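Local coordinates for protein probable Rab-related GTPase (Acanthamoeba polyphaga mimivirus, PDB 5XC5) that binds GTP and magnesium as a small GTPase of the Rab family and may take part in protein transport, at residues V88-F94 against W128-E134; F94-Y98 against I135-C139; L115-I121 against D145-S151. The protein carries 1 engineered substitution. All blocks are in the same frame, centred on the assembly; numbering follows the deposited sequence.

Contact 1: V88-F94 against W128-E134; sequences VTDRESF and WRVSENE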
# COMPACT_ATOMS: atom_id res chain seq x y z
N VAL A 88 5.72 -11.12 1.57
CA VAL A 88 5.25 -12.51 1.57
C VAL A 88 6.17 -13.46 2.33
O VAL A 88 5.74 -14.54 2.72
CB VAL A 88 4.94 -13.05 0.16
CG1 VAL A 88 3.75 -12.32 -0.45
CG2 VAL A 88 6.17 -12.96 -0.73
N THR A 89 7.45 -13.09 2.52
CA THR A 89 8.37 -13.91 3.30
C THR A 89 8.42 -13.53 4.77
O THR A 89 9.09 -14.21 5.54
CB THR A 89 9.80 -13.83 2.75
OG1 THR A 89 10.35 -12.53 3.00
CG2 THR A 89 9.85 -14.11 1.27
N ASP A 90 7.78 -12.43 5.15
CA ASP A 90 7.89 -11.86 6.49
C ASP A 90 6.54 -12.13 7.17
O ASP A 90 5.59 -11.36 7.01
CB ASP A 90 8.22 -10.37 6.37
CG ASP A 90 8.46 -9.70 7.71
OD1 ASP A 90 8.06 -10.24 8.76
OD2 ASP A 90 9.04 -8.59 7.69
N ARG A 91 6.48 -13.21 7.94
CA ARG A 91 5.22 -13.63 8.54
C ARG A 91 4.67 -12.58 9.49
O ARG A 91 3.46 -12.31 9.50
CB ARG A 91 5.42 -14.95 9.28
CG ARG A 91 4.17 -15.47 9.91
CD ARG A 91 3.18 -15.85 8.84
NE ARG A 91 1.82 -15.97 9.35
CZ ARG A 91 0.85 -16.67 8.76
NH1 ARG A 91 -0.35 -16.71 9.30
NH2 ARG A 91 1.10 -17.33 7.64
N GLU A 92 5.54 -11.99 10.31
CA GLU A 92 5.08 -10.94 11.23
C GLU A 92 4.49 -9.77 10.46
O GLU A 92 3.49 -9.18 10.90
CB GLU A 92 6.24 -10.50 12.11
CG GLU A 92 5.91 -9.36 13.07
CD GLU A 92 7.11 -8.93 13.90
OE1 GLU A 92 8.27 -9.21 13.49
OE2 GLU A 92 6.90 -8.32 14.97
N SER A 93 5.07 -9.42 9.30
CA SER A 93 4.52 -8.31 8.53
C SER A 93 3.10 -8.61 8.05
O SER A 93 2.25 -7.71 7.99
CB SER A 93 5.46 -7.92 7.38
OG SER A 93 5.31 -8.74 6.23
N PHE A 94 2.83 -9.87 7.72
CA PHE A 94 1.46 -10.26 7.38
C PHE A 94 0.54 -10.21 8.59
O PHE A 94 -0.57 -9.67 8.52
CB PHE A 94 1.42 -11.64 6.72
CG PHE A 94 0.03 -12.12 6.47
CD1 PHE A 94 -0.74 -11.56 5.46
CD2 PHE A 94 -0.52 -13.12 7.26
CE1 PHE A 94 -2.04 -11.98 5.24
CE2 PHE A 94 -1.81 -13.55 7.04
CZ PHE A 94 -2.57 -12.99 6.03
N TRP A 128 8.16 -18.15 0.63
CA TRP A 128 7.03 -17.40 1.19
C TRP A 128 6.60 -18.04 2.49
O TRP A 128 6.64 -19.27 2.65
CB TRP A 128 5.83 -17.38 0.24
CG TRP A 128 6.05 -16.71 -1.09
CD1 TRP A 128 7.23 -16.43 -1.70
CD2 TRP A 128 5.02 -16.26 -1.98
NE1 TRP A 128 7.01 -15.83 -2.92
CE2 TRP A 128 5.66 -15.72 -3.11
CE3 TRP A 128 3.62 -16.26 -1.93
CZ2 TRP A 128 4.95 -15.19 -4.18
CZ3 TRP A 128 2.92 -15.73 -3.00
CH2 TRP A 128 3.58 -15.21 -4.11
N ARG A 129 6.15 -17.21 3.42
CA ARG A 129 5.68 -17.68 4.72
C ARG A 129 4.19 -17.44 4.90
O ARG A 129 3.67 -17.58 6.02
CB ARG A 129 6.50 -17.06 5.85
CG ARG A 129 7.98 -17.48 5.83
CD ARG A 129 8.70 -17.07 7.10
NE ARG A 129 10.03 -17.65 7.23
CZ ARG A 129 11.17 -17.03 6.92
NH1 ARG A 129 11.16 -15.80 6.43
NH2 ARG A 129 12.33 -17.65 7.09
N VAL A 130 3.49 -17.06 3.84
CA VAL A 130 2.04 -16.96 3.84
C VAL A 130 1.52 -17.49 2.52
O VAL A 130 2.17 -17.35 1.47
CB VAL A 130 1.56 -15.51 4.10
CG1 VAL A 130 2.02 -14.61 2.99
CG2 VAL A 130 0.05 -15.44 4.28
N SER A 131 0.36 -18.13 2.56
CA SER A 131 -0.23 -18.72 1.37
C SER A 131 -1.23 -17.77 0.73
O SER A 131 -1.80 -16.89 1.38
CB SER A 131 -0.93 -20.04 1.70
OG SER A 131 -2.10 -19.80 2.45
N GLU A 132 -1.45 -17.97 -0.57
CA GLU A 132 -2.47 -17.21 -1.27
C GLU A 132 -3.83 -17.39 -0.61
O GLU A 132 -4.60 -16.43 -0.47
CB GLU A 132 -2.51 -17.65 -2.73
CG GLU A 132 -3.34 -16.78 -3.64
N ASN A 133 -4.14 -18.61 -0.16
CA ASN A 133 -5.44 -18.85 0.45
C ASN A 133 -5.60 -18.09 1.76
O ASN A 133 -6.69 -17.57 2.06
CB ASN A 133 -5.68 -20.35 0.63
CG ASN A 133 -6.14 -21.01 -0.64
OD1 ASN A 133 -6.31 -20.36 -1.68
ND2 ASN A 133 -6.35 -22.33 -0.59
N GLU A 134 -4.53 -17.99 2.56
CA GLU A 134 -4.60 -17.22 3.81
C GLU A 134 -4.85 -15.75 3.52
O GLU A 134 -5.61 -15.09 4.25
CB GLU A 134 -3.29 -17.32 4.57
CG GLU A 134 -2.93 -18.64 5.17
CD GLU A 134 -1.62 -18.53 5.91
OE1 GLU A 134 -1.66 -18.08 7.08
OE2 GLU A 134 -0.57 -18.84 5.31
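Arg-91 reaches across to Glu-134 with the end of its guanidinium, NH1 and NH2 both closing on the single oxygen OE1, each at 2.9 Å. The salt bridge uses the syn lone pair of OE1, and the two flat groups are nearly coplanar, 25° apart. The same NH2 gives a straighter bond, 165° at the hydrogen, to the backbone O of Arg-129, which lies in the guanidinium plane. Three bonds therefore fix the rotation of this group, and the ring of Phe-94 backs one of its faces. The bend at chi2 of Arg-91 (66°) turns the chain toward these acceptors. OE2 of Glu-134 meanwhile accepts from Ser-131 N, so the carboxylate ties the arginine to the helix start.

Val-130 sets CG2 squarely over the centre of the Phe-94 ring, 3.7 Å from its centroid, a CH-pi contact. Val-88 CG2 makes another over the five-membered ring of Trp-128, 3.5 Å from its centroid and off the middle of the indole, whose NE1 is bonded to Ile-123 O. Between the two apolar contacts the backbones join: Arg-129 N donates to Val-88 O at 2.8 Å. The side chain of Arg-129, extended from CG to NE, puts NH1 on Thr-89 O, 2.8 Å away and in the guanidinium plane.

The contact joins two helix N-termini, that of helix 91-107, where Asp-90 is the N-cap, and that of helix 132-141, opened by a capping box of Ser-131 and Glu-134, on one flank of the Ras-like GTPase fold.

Contact 2: F94-Y98 against I135-C139; sequences FDDVY and IKKFC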
# COMPACT_ATOMS: atom_id res chain seq x y z
N PHE A 94 2.83 -9.87 7.72
CA PHE A 94 1.46 -10.26 7.38
C PHE A 94 0.54 -10.21 8.59
O PHE A 94 -0.57 -9.67 8.52
CB PHE A 94 1.42 -11.64 6.72
CG PHE A 94 0.03 -12.12 6.47
CD1 PHE A 94 -0.74 -11.56 5.46
CD2 PHE A 94 -0.52 -13.12 7.26
CE1 PHE A 94 -2.04 -11.98 5.24
CE2 PHE A 94 -1.81 -13.55 7.04
CZ PHE A 94 -2.57 -12.99 6.03
N ASP A 95 0.98 -10.77 9.72
CA ASP A 95 0.14 -10.70 10.92
C ASP A 95 -0.14 -9.25 11.30
O ASP A 95 -1.23 -8.94 11.79
CB ASP A 95 0.78 -11.47 12.07
CG ASP A 95 0.94 -12.96 11.78
OD1 ASP A 95 0.14 -13.52 10.99
OD2 ASP A 95 1.85 -13.58 12.35
N ASP A 96 0.81 -8.34 11.05
CA ASP A 96 0.64 -6.92 11.34
C ASP A 96 -0.46 -6.27 10.51
O ASP A 96 -0.99 -5.23 10.93
CB ASP A 96 1.95 -6.16 11.09
CG ASP A 96 3.05 -6.52 12.07
OD1 ASP A 96 2.77 -7.11 13.13
OD2 ASP A 96 4.21 -6.18 11.77
N VAL A 97 -0.81 -6.82 9.34
CA VAL A 97 -1.81 -6.19 8.47
C VAL A 97 -3.12 -5.98 9.21
O VAL A 97 -3.75 -4.92 9.08
CB VAL A 97 -2.01 -7.01 7.18
CG1 VAL A 97 -3.22 -6.49 6.39
CG2 VAL A 97 -0.77 -6.98 6.30
N TYR A 98 -3.55 -6.97 10.00
CA TYR A 98 -4.79 -6.80 10.76
C TYR A 98 -4.75 -5.54 11.60
O TYR A 98 -5.73 -4.79 11.66
CB TYR A 98 -5.08 -7.99 11.67
CG TYR A 98 -6.44 -7.84 12.34
CD1 TYR A 98 -6.60 -7.10 13.51
CD2 TYR A 98 -7.58 -8.37 11.75
CE1 TYR A 98 -7.86 -6.92 14.09
CE2 TYR A 98 -8.83 -8.22 12.32
CZ TYR A 98 -8.97 -7.50 13.49
OH TYR A 98 -10.23 -7.36 14.03
N ILE A 135 -4.19 -15.21 2.50
CA ILE A 135 -4.36 -13.81 2.12
C ILE A 135 -5.79 -13.55 1.68
O ILE A 135 -6.44 -12.60 2.13
CB ILE A 135 -3.34 -13.43 1.03
CG1 ILE A 135 -1.92 -13.51 1.57
CG2 ILE A 135 -3.67 -12.04 0.44
CD1 ILE A 135 -0.84 -13.59 0.50
N LYS A 136 -6.31 -14.40 0.78
CA LYS A 136 -7.68 -14.22 0.31
C LYS A 136 -8.68 -14.32 1.46
O LYS A 136 -9.62 -13.53 1.54
CB LYS A 136 -8.00 -15.24 -0.78
CG LYS A 136 -7.24 -15.03 -2.08
CD LYS A 136 -7.50 -16.17 -3.06
CE LYS A 136 -6.58 -16.09 -4.27
NZ LYS A 136 -7.03 -15.05 -5.25
N LYS A 137 -8.49 -15.30 2.34
CA LYS A 137 -9.40 -15.47 3.47
C LYS A 137 -9.35 -14.27 4.41
O LYS A 137 -10.39 -13.77 4.85
CB LYS A 137 -9.06 -16.75 4.22
CG LYS A 137 -9.80 -16.91 5.53
CD LYS A 137 -11.31 -16.98 5.31
CE LYS A 137 -11.97 -17.89 6.34
NZ LYS A 137 -11.60 -17.47 7.72
N PHE A 138 -8.14 -13.77 4.71
CA PHE A 138 -8.05 -12.58 5.54
C PHE A 138 -8.84 -11.42 4.94
O PHE A 138 -9.60 -10.74 5.64
CB PHE A 138 -6.58 -12.17 5.73
CG PHE A 138 -6.43 -10.85 6.43
CD1 PHE A 138 -6.39 -10.79 7.81
CD2 PHE A 138 -6.39 -9.66 5.71
CE1 PHE A 138 -6.29 -9.59 8.46
CE2 PHE A 138 -6.30 -8.44 6.36
CZ PHE A 138 -6.25 -8.41 7.74
N CYS A 139 -8.67 -11.18 3.65
CA CYS A 139 -9.34 -10.04 3.04
C CYS A 139 -10.85 -10.24 2.98
O CYS A 139 -11.61 -9.28 3.14
CB CYS A 139 -8.75 -9.74 1.66
SG CYS A 139 -7.01 -9.22 1.73
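The helical segments 94-98 and 135-139 run almost parallel, their axes 7° apart in direction and 11.6 Å apart at closest approach. The nearest CA atoms, those of Tyr-98 and Phe-138, are still 8.4 Å apart, so the backbones do not meet; side chains make the contact, one ring reaching the facing backbone, and it is entirely apolar.

Phe-138 is the central piece. Its CG stands anti to the backbone N (chi1 173°), which sends the ring across toward the facing helix, where Val-97 and Tyr-98 receive its far end. CG1 of Val-97 approaches CE2 of Phe-138 to 3.6 Å, the tightest of the side-chain contacts here. On the Tyr-98 side, the phenyl CE1 comes in at the edge of the tyrosine ring, near its plane, 3.7 Å from CD2, and the tyrosine side chain stands roughly perpendicular to the phenylalanine. The phenyl ring also turns its own edge to the tyrosine backbone, with CZ 3.7 Å from Tyr-98 CA.

Phe-94 and Phe-138 point in opposing directions, each reaching past the other, and form a T-shaped pair: the edge of Phe-94 is directed at the face of Phe-138, the centroids are 5.9 Å apart and the planes meet at 67°. The outer end of the Phe-94 ring also leans on the second helix, CE1 lying 4.0 Å from CG1 of Ile-135.

Both helices rest on the same face of the central sheet. Val-97 packs on Val-84 and Phe-86 of strand 81-87 and on Val-116 of strand 113-119, while Ile-135 reaches Ala-118, Tyr-146 and Phe-148, so that helix 91-107 and helix 132-141 lie next to each other over strands 81-87, 113-119 and 145-148.

Contact 3: L115-I121 against D145-S151; sequences LVVANKI and DYVFASS. With GTP (guanosine-5'-triphosphate), chain B.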
# COMPACT_ATOMS: atom_id res chain seq x y z
N LEU A 115 -6.64 -1.67 0.06
CA LEU A 115 -6.05 -2.70 -0.79
C LEU A 115 -4.80 -3.24 -0.10
O LEU A 115 -3.85 -2.49 0.13
CB LEU A 115 -5.71 -2.11 -2.16
CG LEU A 115 -5.00 -3.05 -3.15
CD1 LEU A 115 -5.79 -4.32 -3.37
CD2 LEU A 115 -4.77 -2.30 -4.46
N VAL A 116 -4.84 -4.52 0.26
CA VAL A 116 -3.69 -5.21 0.85
C VAL A 116 -2.76 -5.64 -0.28
O VAL A 116 -3.19 -6.30 -1.23
CB VAL A 116 -4.16 -6.42 1.67
CG1 VAL A 116 -2.96 -7.26 2.12
CG2 VAL A 116 -5.00 -5.97 2.86
N VAL A 117 -1.49 -5.27 -0.18
CA VAL A 117 -0.50 -5.57 -1.20
C VAL A 117 0.44 -6.63 -0.65
O VAL A 117 1.21 -6.37 0.28
CB VAL A 117 0.30 -4.33 -1.63
CG1 VAL A 117 1.34 -4.69 -2.70
CG2 VAL A 117 -0.65 -3.24 -2.11
N ALA A 118 0.39 -7.82 -1.24
CA ALA A 118 1.31 -8.90 -0.92
C ALA A 118 2.54 -8.69 -1.80
O ALA A 118 2.53 -9.00 -2.99
CB ALA A 118 0.64 -10.25 -1.21
N ASN A 119 3.59 -8.12 -1.21
CA ASN A 119 4.75 -7.66 -1.95
C ASN A 119 5.90 -8.66 -1.86
O ASN A 119 5.92 -9.57 -1.02
CB ASN A 119 5.21 -6.29 -1.44
CG ASN A 119 6.05 -5.53 -2.45
OD1 ASN A 119 5.89 -5.71 -3.65
ND2 ASN A 119 6.95 -4.68 -1.97
N LYS A 120 6.87 -8.46 -2.75
CA LYS A 120 8.09 -9.26 -2.88
C LYS A 120 7.83 -10.63 -3.51
O LYS A 120 8.55 -11.59 -3.24
CB LYS A 120 8.92 -9.36 -1.59
CG LYS A 120 9.12 -8.02 -0.91
CD LYS A 120 10.29 -8.05 0.04
CE LYS A 120 10.41 -6.74 0.82
NZ LYS A 120 11.58 -6.78 1.77
N ILE A 121 6.82 -10.71 -4.38
CA ILE A 121 6.49 -11.98 -5.02
C ILE A 121 7.61 -12.52 -5.90
O ILE A 121 7.56 -13.69 -6.29
CB ILE A 121 5.15 -11.89 -5.79
CG1 ILE A 121 5.28 -10.96 -7.01
CG2 ILE A 121 4.03 -11.48 -4.85
CD1 ILE A 121 3.97 -10.75 -7.78
N ASP A 145 -9.58 -5.53 -0.21
CA ASP A 145 -9.17 -6.25 -1.41
C ASP A 145 -7.70 -6.61 -1.28
O ASP A 145 -7.01 -6.17 -0.35
CB ASP A 145 -9.43 -5.35 -2.62
CG ASP A 145 -9.48 -6.11 -3.95
OD1 ASP A 145 -9.46 -7.36 -3.98
OD2 ASP A 145 -9.53 -5.41 -4.99
N TYR A 146 -7.20 -7.41 -2.22
CA TYR A 146 -5.82 -7.85 -2.21
C TYR A 146 -5.25 -7.85 -3.62
O TYR A 146 -5.99 -7.94 -4.61
CB TYR A 146 -5.67 -9.27 -1.64
CG TYR A 146 -6.40 -10.30 -2.46
CD1 TYR A 146 -7.77 -10.49 -2.30
CD2 TYR A 146 -5.74 -11.06 -3.43
CE1 TYR A 146 -8.47 -11.42 -3.06
CE2 TYR A 146 -6.43 -11.99 -4.20
CZ TYR A 146 -7.80 -12.16 -4.01
OH TYR A 146 -8.49 -13.08 -4.77
N VAL A 147 -3.92 -7.79 -3.70
CA VAL A 147 -3.19 -7.81 -4.96
C VAL A 147 -1.79 -8.29 -4.65
O VAL A 147 -1.29 -8.11 -3.54
CB VAL A 147 -3.20 -6.40 -5.61
CG1 VAL A 147 -2.44 -5.39 -4.75
CG2 VAL A 147 -2.66 -6.43 -7.03
N PHE A 148 -1.13 -8.88 -5.65
CA PHE A 148 0.24 -9.37 -5.52
C PHE A 148 1.18 -8.51 -6.34
O PHE A 148 0.87 -8.14 -7.48
CB PHE A 148 0.32 -10.83 -5.96
CG PHE A 148 -0.37 -11.78 -5.01
CD1 PHE A 148 -1.74 -12.00 -5.09
CD2 PHE A 148 0.35 -12.42 -4.02
CE1 PHE A 148 -2.38 -12.86 -4.21
CE2 PHE A 148 -0.28 -13.30 -3.15
CZ PHE A 148 -1.65 -13.51 -3.24
N ALA A 149 2.35 -8.18 -5.77
CA ALA A 149 3.25 -7.27 -6.45
C ALA A 149 4.71 -7.55 -6.12
O ALA A 149 5.04 -8.28 -5.18
CB ALA A 149 2.92 -5.81 -6.13
N SER A 150 5.59 -6.97 -6.95
CA SER A 150 7.01 -6.80 -6.66
C SER A 150 7.37 -5.38 -7.03
O SER A 150 7.05 -4.94 -8.14
CB SER A 150 7.85 -7.76 -7.49
OG SER A 150 9.23 -7.43 -7.37
N SER A 151 8.03 -4.66 -6.10
CA SER A 151 8.44 -3.29 -6.36
C SER A 151 9.29 -3.18 -7.61
O SER A 151 9.30 -2.13 -8.27
CB SER A 151 9.26 -2.75 -5.19
OG SER A 151 8.61 -2.95 -3.94
PG GTP B . 10.02 1.53 5.97
O1G GTP B . 10.10 2.91 5.34
O2G GTP B . 11.15 1.27 6.91
O3G GTP B . 8.67 1.27 6.61
O3B GTP B . 10.23 0.37 4.83
PB GTP B . 9.52 0.28 3.37
O1B GTP B . 9.35 1.66 2.76
O2B GTP B . 8.24 -0.51 3.48
O3A GTP B . 10.49 -0.67 2.51
PA GTP B . 11.59 -0.17 1.42
O1A GTP B . 10.90 0.31 0.14
O2A GTP B . 12.58 0.81 2.08
O5' GTP B . 12.30 -1.59 1.06
C5' GTP B . 13.02 -2.32 2.03
C4' GTP B . 13.99 -3.27 1.34
O4' GTP B . 13.22 -4.24 0.65
C3' GTP B . 14.88 -2.60 0.32
O3' GTP B . 16.18 -3.17 0.36
C2' GTP B . 14.23 -2.95 -1.00
O2' GTP B . 15.14 -2.99 -2.07
C1' GTP B . 13.62 -4.30 -0.71
N9 GTP B . 12.44 -4.51 -1.56
C8 GTP B . 11.41 -3.63 -1.80
N7 GTP B . 10.53 -4.21 -2.64
C5 GTP B . 10.98 -5.45 -2.94
C6 GTP B . 10.48 -6.47 -3.74
O6 GTP B . 9.42 -6.39 -4.38
N1 GTP B . 11.23 -7.62 -3.82
C2 GTP B . 12.42 -7.79 -3.14
N2 GTP B . 13.07 -8.94 -3.27
N3 GTP B . 12.92 -6.79 -2.34
C4 GTP B . 12.19 -5.64 -2.26
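Strands 115-119 and 145-148 run parallel, 4.4 Å apart at closest approach and twisted by -25°, with Leu-115 paired to Asp-145 and Ala-118 to Phe-148. Backbone bonds pass back and forth from Val-116 N to Asp-145 O as far as Ala-149 N to Ala-118 O, and Ile-121 N, past the end of strand 115-119, donates to Ala-149 O.

On one face Leu-115, Val-117 and Val-147 pack together. CG1 of Val-147 touches both Leu-115 CD1 and Val-117 CG2, at 3.8 Å each; the Val-147 side chain runs alongside that of Val-117 and roughly perpendicular to that of Leu-115. On the other face Ala-118 CB approaches CD2 of Phe-148 to 3.6 Å, and Ile-121 CG2 meets the edge of that ring, near its plane.

Past the strands, both segments turn polar around the guanine of GTP. Asn-119 ND2 donates to Ser-151 OG in the plane of its amide, almost straight at 176°, and the same amide nitrogen also bonds Val-16 O of the P-loop. Ser-151 OG is thus held while it gives its proton to N7 of GTP at 2.6 Å, and Ser-151 N donates to O6 of GTP at 2.8 Å. The extended Lys-120 lies over a face of the guanine, CG 3.5 Å from C6 of GTP, and ends with NZ bonded to O4' of GTP and to Gly-15 O.

Asn-119 and Lys-120 belong to the NKxD motif; Ser-150 and Ser-151 lie in the loop that corresponds to the SAK motif of Ras-like GTPases, which this sequence does not keep exactly. A backbone N-H on O6 suits the carbonyl of guanine, where adenine has an amino group, so the geometry is consistent with selection of guanine nucleotides.

All three contacts lie in the second half of one Ras-like domain, and their segments alternate along the chain: 88-94 and 94-98, then 115-121, then 128-134 and 135-139, and last 145-151. Contacts 1 and 2, with centres 8 Å apart, share Phe-94 and follow helices 91-107 and 132-141 from their starts onward. Contact 3, about 11 Å from each by centres, joins the edge strand 145-148 to strand 113-119 of the sheet on which both helices pack. Strand 113-119, helix 132-141 and strand 145-148 form a beta-alpha-beta unit. Contact 1 meets contact 3 where Val-88 N reaches Asn-119 O and Trp-128 packs on Ile-121, so the loops leading into both helices adjoin the guanine-binding loop.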